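Local atomic coordinates of galectin (Ovis aries, PDB entry 6N44), a protein that binds beta-D-galactose and probably acts as a carbohydrate-binding lectin of the galectin family. Residues D60-M65 with K78-A83; P36-D41 with F54-C59. All blocks are in the same frame, centred on the assembly; numbering follows the deposited sequence.

In the fold
The chain forms a galectin beta sandwich, and both contacts lie in its six-stranded sheet. From the N terminus, contact 2 comes first: residues 36-41 on strand 37-43 meet residues 54-59 on strand 52-59 and close a hairpin. The chain then turns at once into residues 60-65, which meet residues 78-83 in contact 1 and close a second hairpin. The loops follow in series and neither nest nor cross. Strands 52-59 and 62-69 are neighbours, with a probable hydrogen bond from Val-64 N to Trp-57 O, so the two contacts form one continuous run of four strands. Strand 72-80 is its edge; strand 37-43 continues to strand 124-129.

Contact 1 (D60-M65 with K78-A83); sequences DGIVVM and KLHTEA
This is an antiparallel beta hairpin pairing at the edge of the six-stranded sheet of the galectin beta sandwich. Strand 62-69 meets strand 72-80, an outermost strand of that sheet within the chain. Val-63 and Leu-79 form the hydrogen-bonded pair. Val-63 N gives to Leu-79 O at 2.8 Å, and Leu-79 N gives back to Val-63 O at 3.0 Å. Their side chains lie side by side and face the interior of the sandwich. Leu-79 CD2 is the main bump here. It touches Val-63 CG1 and Met-65 CE, each at 3.7 Å. Leu-79 CG sits between its backbone N and carbonyl carbon (chi1 65°), which turns CD2 toward strand 62-69. The Met-65 chain bends at chi3 (-77°) to bring its methyl there. Met-65 and Leu-79 also reach Cys-111 of the other sheet. Val-63 CG2 meets the Thr-81 methyl.

The other face carries Ile-62, Val-64, Lys-78 and His-80. The aliphatic part of Lys-78 crosses both branched residues: its CG nears Ile-62 CG2 and its CE nears Val-64 CG2. Val-64 also touches Glu-76, a galactose-binding residue, so this face borders the sugar site.

Beyond the strands, Thr-81 N bonds to Gly-61 O at 3.0 Å, from above the carbonyl plane. Thr-81 OG1 accepts from Ala-83 N at 3.0 Å, making an ST turn.

Contact 2 (P36-D41 with F54-C59); sequences PELQVD and FRFWYC
Leu-38 with Tyr-58 and Val-40 with Phe-56 are the hydrogen-bonded pairs of an antiparallel hairpin, strands 37-43 and 52-59 of the galectin beta sandwich. Two backbone bonds join each pair. One face carries Glu-37, Gln-39, Asp-41, Arg-55, Trp-57 and Cys-59, and holds part of the galactose site. Leu-38, Val-40, Phe-56 and Tyr-58 pack into the sandwich.

On the inner face, small aliphatic bumps sit beside large rings. Leu-38 lies between the Tyr-58 and Phe-56 side chains along the strand. Its CB faces Tyr-58 CB, and its CD2 comes to the edge of the Phe-56 ring, 4.3 Å from CE2. Val-40 packs CB to CB against Phe-56. Leu-92 of the facing sheet meets both Leu-38 and Val-40, and Phe-94 meets Phe-56 edge-to-face.

On the outer face, Arg-55, a galactose-binding residue, is held from two directions. It grips Asp-41 side-on, through NE and NH2, in a salt bridge, with the two flat groups nearly coplanar (3° apart). Asp-41 OD1 takes Arg-55 NE and OD2 takes NH2, both at 2.8 Å and both on syn lone pairs. This double grip fixes the rotation of the guanidinium. The Gln-39 amide then lies over one guanidinium face, its plane only 17° from it, with Gln-39 NE2 3.3 Å from Arg-55 NH2. That is a stack and no hydrogen bond, since both atoms are donors. The extended Gln-39 chain (CG anti to the backbone N, chi1 -177°) carries the amide there. Its OE1 also comes to the edge of the Trp-57 ring, 3.6 Å from CD1.

Farther along, Glu-37 CG rests 3.9 Å from Cys-59 SG. The Glu-37 carboxylate stands nearly perpendicular to the indole plane, at the ring edge, and Trp-57 NE1 gives a 3.3 Å hydrogen bond to Glu-37 OE1 from above the carboxylate plane.

Contact 1 (D60-M65 with K78-A83)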
loop_
_atom_site.group_PDB
_atom_site.type_symbol
_atom_site.label_atom_id
_atom_site.label_comp_id
_atom_site.label_asym_id
_atom_site.label_seq_id
_atom_site.Cartn_x
_atom_site.Cartn_y
_atom_site.Cartn_z
ATOM N N ASP A 60 6.171 -4.419 -25.126
ATOM C CA ASP A 60 5.387 -4.340 -26.362
ATOM C C ASP A 60 3.980 -4.924 -26.191
ATOM O O ASP A 60 3.563 -5.843 -26.903
ATOM C CB ASP A 60 6.134 -5.040 -27.500
ATOM C CG ASP A 60 5.457 -4.847 -28.842
ATOM O OD1 ASP A 60 5.491 -5.780 -29.668
ATOM O OD2 ASP A 60 4.885 -3.760 -29.059
ATOM N N GLY A 61 3.253 -4.381 -25.210
ATOM C CA GLY A 61 1.872 -4.744 -24.970
ATOM C C GLY A 61 1.630 -6.037 -24.220
ATOM O O GLY A 61 0.467 -6.433 -24.070
ATOM N N ILE A 62 2.671 -6.708 -23.730
ATOM C CA ILE A 62 2.538 -8.044 -23.161
ATOM C C ILE A 62 3.165 -8.074 -21.768
ATOM O O ILE A 62 4.308 -7.650 -21.585
ATOM C CB ILE A 62 3.185 -9.096 -24.079
ATOM C CG1 ILE A 62 2.412 -9.176 -25.401
ATOM C CG2 ILE A 62 3.255 -10.446 -23.405
ATOM C CD1 ILE A 62 2.914 -10.247 -26.307
ATOM N N VAL A 63 2.413 -8.574 -20.789
ATOM C CA VAL A 63 2.920 -8.824 -19.443
ATOM C C VAL A 63 3.101 -10.326 -19.280
ATOM O O VAL A 63 2.175 -11.099 -19.547
ATOM C CB VAL A 63 1.957 -8.287 -18.364
ATOM C CG1 VAL A 63 2.315 -8.866 -16.997
ATOM C CG2 VAL A 63 1.919 -6.754 -18.335
ATOM N N VAL A 64 4.271 -10.744 -18.811
ATOM C CA VAL A 64 4.476 -12.119 -18.375
ATOM C C VAL A 64 4.883 -12.109 -16.904
ATOM O O VAL A 64 5.784 -11.359 -16.510
ATOM C CB VAL A 64 5.531 -12.841 -19.234
ATOM C CG1 VAL A 64 5.709 -14.277 -18.742
ATOM C CG2 VAL A 64 5.121 -12.810 -20.703
ATOM N N MET A 65 4.223 -12.936 -16.095
ATOM C CA MET A 65 4.581 -13.106 -14.691
ATOM C C MET A 65 4.869 -14.572 -14.416
ATOM O O MET A 65 4.171 -15.451 -14.925
ATOM C CB MET A 65 3.468 -12.605 -13.770
ATOM C CG MET A 65 3.163 -11.109 -13.969
ATOM S SD MET A 65 1.689 -10.568 -13.095
ATOM C CE MET A 65 0.377 -11.200 -14.148
ATOM N N LYS A 78 0.222 -14.816 -18.507
ATOM C CA LYS A 78 0.512 -13.875 -19.584
ATOM C C LYS A 78 -0.742 -13.117 -19.991
ATOM O O LYS A 78 -1.811 -13.715 -20.112
ATOM C CB LYS A 78 1.092 -14.598 -20.809
ATOM C CG LYS A 78 1.068 -13.746 -22.063
ATOM C CD LYS A 78 1.450 -14.535 -23.320
ATOM C CE LYS A 78 2.930 -14.872 -23.344
ATOM N NZ LYS A 78 3.422 -15.136 -24.734
ATOM N N LEU A 79 -0.612 -11.807 -20.232
ATOM C CA LEU A 79 -1.765 -11.014 -20.644
ATOM C C LEU A 79 -1.325 -9.848 -21.515
ATOM O O LEU A 79 -0.137 -9.532 -21.626
ATOM C CB LEU A 79 -2.557 -10.486 -19.440
ATOM C CG LEU A 79 -1.792 -9.490 -18.570
ATOM C CD1 LEU A 79 -2.717 -8.409 -18.027
ATOM C CD2 LEU A 79 -1.121 -10.238 -17.441
ATOM N N HIS A 80 -2.315 -9.206 -22.132
ATOM C CA HIS A 80 -2.128 -8.009 -22.936
ATOM C C HIS A 80 -2.614 -6.789 -22.167
ATOM O O HIS A 80 -3.626 -6.850 -21.464
ATOM C CB HIS A 80 -2.892 -8.095 -24.262
ATOM C CG HIS A 80 -2.464 -9.231 -25.136
ATOM N ND1 HIS A 80 -1.747 -9.046 -26.299
ATOM C CD2 HIS A 80 -2.658 -10.567 -25.022
ATOM C CE1 HIS A 80 -1.518 -10.218 -26.863
ATOM N NE2 HIS A 80 -2.060 -11.158 -26.108
ATOM N N THR A 81 -1.899 -5.679 -22.308
ATOM C CA THR A 81 -2.336 -4.433 -21.708
ATOM C C THR A 81 -1.830 -3.283 -22.557
ATOM O O THR A 81 -0.795 -3.385 -23.221
ATOM C CB THR A 81 -1.849 -4.277 -20.255
ATOM O OG1 THR A 81 -2.264 -3.006 -19.748
ATOM C CG2 THR A 81 -0.336 -4.357 -20.184
ATOM N N GLU A 82 -2.580 -2.189 -22.534
ATOM C CA GLU A 82 -2.188 -0.949 -23.178
ATOM C C GLU A 82 -1.711 0.090 -22.173
ATOM O O GLU A 82 -1.528 1.255 -22.541
ATOM C CB GLU A 82 -3.356 -0.406 -24.001
ATOM C CG GLU A 82 -3.651 -1.248 -25.229
ATOM C CD GLU A 82 -2.463 -1.302 -26.190
ATOM O OE1 GLU A 82 -2.175 -0.272 -26.844
ATOM O OE2 GLU A 82 -1.810 -2.367 -26.289
ATOM N N ALA A 83 -1.481 -0.319 -20.922
ATOM C CA ALA A 83 -1.215 0.628 -19.842
ATOM C C ALA A 83 0.094 1.395 -20.023
ATOM O O ALA A 83 0.191 2.550 -19.597
ATOM C CB ALA A 83 -1.203 -0.103 -18.500
HETATM O O HOH W 1 -1.745 -5.385 -25.763
#

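Contact 2 (P36-D41 with F54-C59)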
loop_
_atom_site.group_PDB
_atom_site.type_symbol
_atom_site.label_atom_id
_atom_site.label_comp_id
_atom_site.label_asym_id
_atom_site.label_seq_id
_atom_site.Cartn_x
_atom_site.Cartn_y
_atom_site.Cartn_z
ATOM N N PRO A 36 11.465 -1.477 -25.938
ATOM C CA PRO A 36 11.900 -1.396 -24.531
ATOM C C PRO A 36 11.210 -2.435 -23.647
ATOM O O PRO A 36 10.027 -2.733 -23.809
ATOM C CB PRO A 36 11.498 0.024 -24.131
ATOM C CG PRO A 36 10.298 0.332 -25.042
ATOM C CD PRO A 36 10.704 -0.287 -26.359
ATOM N N GLU A 37 11.959 -2.977 -22.691
ATOM C CA GLU A 37 11.442 -3.941 -21.729
ATOM C C GLU A 37 11.468 -3.343 -20.330
ATOM O O GLU A 37 12.276 -2.465 -20.024
ATOM C CB GLU A 37 12.277 -5.228 -21.723
ATOM C CG GLU A 37 12.679 -5.719 -23.090
ATOM C CD GLU A 37 13.265 -7.133 -23.089
ATOM O OE1 GLU A 37 13.588 -7.665 -21.999
ATOM O OE2 GLU A 37 13.389 -7.727 -24.190
ATOM N N LEU A 38 10.583 -3.846 -19.483
ATOM C CA LEU A 38 10.542 -3.520 -18.067
ATOM C C LEU A 38 10.497 -4.825 -17.285
ATOM O O LEU A 38 9.753 -5.742 -17.645
ATOM C CB LEU A 38 9.307 -2.644 -17.750
ATOM C CG LEU A 38 8.898 -2.509 -16.287
ATOM C CD1 LEU A 38 10.013 -1.834 -15.469
ATOM C CD2 LEU A 38 7.598 -1.727 -16.211
ATOM N N GLN A 39 11.290 -4.918 -16.220
ATOM C CA GLN A 39 11.350 -6.153 -15.449
ATOM C C GLN A 39 11.482 -5.848 -13.964
ATOM O O GLN A 39 12.385 -5.107 -13.565
ATOM C CB GLN A 39 12.522 -7.036 -15.896
ATOM C CG GLN A 39 12.550 -8.352 -15.137
ATOM C CD GLN A 39 13.558 -9.296 -15.722
ATOM O OE1 GLN A 39 13.307 -9.908 -16.756
ATOM N NE2 GLN A 39 14.716 -9.396 -15.088
ATOM N N VAL A 40 10.591 -6.416 -13.151
ATOM C CA VAL A 40 10.618 -6.225 -11.697
ATOM C C VAL A 40 10.672 -7.590 -11.026
ATOM O O VAL A 40 9.776 -8.421 -11.220
ATOM C CB VAL A 40 9.409 -5.427 -11.173
ATOM C CG1 VAL A 40 9.507 -5.264 -9.648
ATOM C CG2 VAL A 40 9.311 -4.059 -11.848
ATOM N N ASP A 41 11.704 -7.807 -10.215
ATOM C CA ASP A 41 11.904 -9.070 -9.516
ATOM C C ASP A 41 11.701 -8.847 -8.026
ATOM O O ASP A 41 12.413 -8.044 -7.407
ATOM C CB ASP A 41 13.302 -9.653 -9.765
ATOM C CG ASP A 41 13.422 -10.344 -11.121
ATOM O OD1 ASP A 41 12.394 -10.451 -11.822
ATOM O OD2 ASP A 41 14.540 -10.794 -11.485
ATOM N N PHE A 54 8.464 -13.849 -7.536
ATOM C CA PHE A 54 7.570 -13.110 -8.426
ATOM C C PHE A 54 8.396 -12.231 -9.353
ATOM O O PHE A 54 9.027 -11.266 -8.905
ATOM C CB PHE A 54 6.570 -12.283 -7.618
ATOM C CG PHE A 54 5.678 -11.399 -8.449
ATOM C CD1 PHE A 54 5.122 -11.859 -9.637
ATOM C CD2 PHE A 54 5.371 -10.102 -8.024
ATOM C CE1 PHE A 54 4.277 -11.051 -10.388
ATOM C CE2 PHE A 54 4.537 -9.270 -8.787
ATOM C CZ PHE A 54 3.992 -9.748 -9.969
ATOM N N ARG A 55 8.374 -12.552 -10.642
ATOM C CA ARG A 55 8.939 -11.700 -11.679
ATOM C C ARG A 55 7.800 -11.131 -12.507
ATOM O O ARG A 55 6.916 -11.871 -12.955
ATOM C CB ARG A 55 9.920 -12.460 -12.592
ATOM C CG ARG A 55 10.225 -11.714 -13.909
ATOM C CD ARG A 55 11.391 -12.326 -14.728
ATOM N NE ARG A 55 12.654 -12.194 -14.015
ATOM C CZ ARG A 55 13.828 -12.619 -14.472
ATOM N NH1 ARG A 55 13.915 -13.207 -15.661
ATOM N NH2 ARG A 55 14.916 -12.441 -13.738
ATOM N N PHE A 56 7.834 -9.825 -12.713
ATOM C CA PHE A 56 6.912 -9.103 -13.577
ATOM C C PHE A 56 7.718 -8.576 -14.750
ATOM O O PHE A 56 8.710 -7.867 -14.549
ATOM C CB PHE A 56 6.244 -7.944 -12.818
ATOM C CG PHE A 56 5.366 -7.036 -13.680
ATOM C CD1 PHE A 56 3.999 -7.258 -13.786
ATOM C CD2 PHE A 56 5.903 -5.937 -14.335
ATOM C CE1 PHE A 56 3.180 -6.411 -14.559
ATOM C CE2 PHE A 56 5.094 -5.081 -15.104
ATOM C CZ PHE A 56 3.727 -5.323 -15.209
ATOM N N TRP A 57 7.284 -8.908 -15.962
ATOM C CA TRP A 57 8.013 -8.589 -17.181
ATOM C C TRP A 57 7.056 -7.972 -18.181
ATOM O O TRP A 57 5.952 -8.480 -18.390
ATOM C CB TRP A 57 8.660 -9.848 -17.774
ATOM C CG TRP A 57 9.399 -9.616 -19.072
ATOM C CD1 TRP A 57 10.714 -9.272 -19.217
ATOM C CD2 TRP A 57 8.867 -9.730 -20.400
ATOM N NE1 TRP A 57 11.031 -9.157 -20.551
ATOM C CE2 TRP A 57 9.914 -9.426 -21.297
ATOM C CE3 TRP A 57 7.605 -10.046 -20.917
ATOM C CZ2 TRP A 57 9.748 -9.453 -22.684
ATOM C CZ3 TRP A 57 7.437 -10.063 -22.304
ATOM C CH2 TRP A 57 8.507 -9.773 -23.168
ATOM N N TYR A 58 7.467 -6.877 -18.792
ATOM C CA TYR A 58 6.611 -6.193 -19.744
ATOM C C TYR A 58 7.425 -5.832 -20.965
ATOM O O TYR A 58 8.551 -5.348 -20.846
ATOM C CB TYR A 58 5.975 -4.900 -19.186
ATOM C CG TYR A 58 5.341 -4.105 -20.316
ATOM C CD1 TYR A 58 4.078 -4.436 -20.791
ATOM C CD2 TYR A 58 6.032 -3.077 -20.951
ATOM C CE1 TYR A 58 3.505 -3.746 -21.849
ATOM C CE2 TYR A 58 5.471 -2.384 -22.012
ATOM C CZ TYR A 58 4.210 -2.723 -22.459
ATOM O OH TYR A 58 3.640 -2.034 -23.512
ATOM N N CYS A 59 6.832 -6.035 -22.137
ATOM C CA CYS A 59 7.416 -5.525 -23.370
ATOM C C CYS A 59 6.341 -5.546 -24.440
ATOM O O CYS A 59 5.650 -6.559 -24.594
ATOM C CB CYS A 59 8.620 -6.359 -23.804
ATOM S SG CYS A 59 9.448 -5.748 -25.298
#